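Local coordinates for protein beta-N-acetylhexosaminidase (PDB 4YYF) that probably hydrolyses terminal non-reducing N-acetyl-D-hexosamine residues from N-acetyl-beta-D-hexosaminides, as a member of glycoside hydrolase family 3, at residues A263-A268 with V308-Q313. The protein carries 1 engineered substitution. Residues are numbered along the deposited sequence; the frame is centred on the assembly and turned at random.
Sequences ASLSPA and VLRALQ
The carbonyl oxygen of Leu265 accepts hydrogen bonds from two waters, and each water ties it to Arg310. One water lies 3.0 Å from Leu265 O and donates its other hydrogen to the backbone oxygen Arg310 O at 2.8 Å. The second donates to Leu265 O at 2.9 Å and accepts from Arg310 NH1 at 3.0 Å, meeting the guanidinium at its edge and in its plane. One main-chain oxygen is thus bridged both to the helix backbone and to a side-chain tip, and the polar link between 263-268 and 308-313 runs through water. Arg310 CB faces the loop, but the chain, extended from CG to NE, leads the guanidinium away from it, where NE forms a salt bridge with Asp306, one turn earlier in the same helix; this pairing within the helix probably steadies the group that holds the second water.

Beside the waters, the side chains meet chiefly through methyl groups. With CG anti to its own carbonyl carbon (chi1 -51°), Leu265 swings a single methyl, CD2, onto the helix: it rests 3.8 Å from Ala311 CB and 3.7 Å from Ala311 N, with Arg310 CB at its margin. The small Ala311 side chain probably helps the loop come close, the CA atoms of Leu265 and Ala311 being 4.7 Å apart. Ser264 O also sits over Ala311 CA and is hydrogen-bonded to Tyr270 OH, while Ser264 OG is bound to His251. Ile298 packs against both Ser264 and Leu265.

Just beyond, Ser266 N-caps helix 267-275, its OG accepting a weak bond from Ala268 N. The whole joins the turn leading into that helix to helix 304-314, which precedes strand 319-321, within the TIM-barrel-type domain of family 3 glycoside hydrolases.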
# COMPACT_ATOMS: atom_id res chain seq x y z
N ALA A 263 -13.41 1.50 4.42
CA ALA A 263 -12.58 1.11 5.55
C ALA A 263 -11.33 1.99 5.67
O ALA A 263 -10.93 2.36 6.77
CB ALA A 263 -12.20 -0.38 5.46
N SER A 264 -10.75 2.36 4.53
CA SER A 264 -9.59 3.25 4.48
C SER A 264 -9.81 4.62 5.14
O SER A 264 -8.83 5.30 5.50
CB SER A 264 -9.17 3.45 3.03
OG SER A 264 -10.28 3.88 2.26
N LEU A 265 -11.07 5.03 5.27
CA LEU A 265 -11.40 6.36 5.80
C LEU A 265 -12.09 6.30 7.17
O LEU A 265 -12.67 7.28 7.63
CB LEU A 265 -12.29 7.13 4.82
CG LEU A 265 -11.82 7.22 3.36
CD1 LEU A 265 -12.73 8.16 2.57
CD2 LEU A 265 -10.36 7.67 3.25
N SER A 266 -12.04 5.14 7.82
CA SER A 266 -12.75 4.96 9.08
C SER A 266 -11.75 4.72 10.22
O SER A 266 -10.89 3.82 10.12
CB SER A 266 -13.74 3.79 8.95
OG SER A 266 -14.23 3.34 10.20
N PRO A 267 -11.83 5.54 11.29
CA PRO A 267 -10.92 5.37 12.43
C PRO A 267 -11.03 3.97 13.02
O PRO A 267 -10.04 3.43 13.51
CB PRO A 267 -11.44 6.39 13.46
CG PRO A 267 -12.04 7.46 12.62
CD PRO A 267 -12.66 6.75 11.43
N ALA A 268 -12.22 3.40 12.96
CA ALA A 268 -12.44 2.06 13.51
C ALA A 268 -11.50 1.02 12.91
O ALA A 268 -11.04 0.11 13.61
CB ALA A 268 -13.87 1.65 13.34
N VAL A 308 -7.68 12.24 1.11
CA VAL A 308 -6.37 12.14 1.78
C VAL A 308 -6.48 12.61 3.22
O VAL A 308 -5.99 11.95 4.14
CB VAL A 308 -5.30 12.94 1.02
CG1 VAL A 308 -4.03 13.08 1.85
CG2 VAL A 308 -5.01 12.26 -0.32
N LEU A 309 -7.13 13.75 3.42
CA LEU A 309 -7.37 14.26 4.77
C LEU A 309 -8.11 13.23 5.64
O LEU A 309 -7.69 12.94 6.77
CB LEU A 309 -8.17 15.56 4.71
CG LEU A 309 -8.57 16.13 6.08
CD1 LEU A 309 -7.35 16.19 7.00
CD2 LEU A 309 -9.23 17.51 5.97
N ARG A 310 -9.20 12.68 5.13
CA ARG A 310 -9.97 11.69 5.88
C ARG A 310 -9.14 10.45 6.22
O ARG A 310 -9.25 9.90 7.31
CB ARG A 310 -11.24 11.31 5.12
CG ARG A 310 -12.34 12.36 5.20
CD ARG A 310 -13.39 12.17 4.13
NE ARG A 310 -14.46 13.16 4.26
CZ ARG A 310 -15.49 13.05 5.09
NH1 ARG A 310 -15.59 11.98 5.86
NH2 ARG A 310 -16.41 14.01 5.16
N ALA A 311 -8.30 10.01 5.28
CA ALA A 311 -7.46 8.85 5.52
C ALA A 311 -6.47 9.10 6.65
O ALA A 311 -6.35 8.29 7.56
CB ALA A 311 -6.73 8.41 4.25
N LEU A 312 -5.77 10.23 6.60
CA LEU A 312 -4.78 10.56 7.62
C LEU A 312 -5.44 10.83 8.96
O LEU A 312 -4.85 10.54 10.01
CB LEU A 312 -3.91 11.76 7.19
CG LEU A 312 -3.16 11.56 5.88
CD1 LEU A 312 -2.36 12.82 5.50
CD2 LEU A 312 -2.25 10.32 5.96
N GLN A 313 -6.65 11.39 8.94
CA GLN A 313 -7.43 11.57 10.17
C GLN A 313 -7.79 10.21 10.77
O GLN A 313 -7.77 10.03 11.99
CB GLN A 313 -8.75 12.30 9.90
CG GLN A 313 -8.68 13.78 9.67
CD GLN A 313 -10.04 14.36 9.32
OE1 GLN A 313 -10.82 13.73 8.59
NE2 GLN A 313 -10.34 15.54 9.84
O HOH W 1 -11.65 9.84 8.72
O HOH W 2 -14.59 9.29 6.76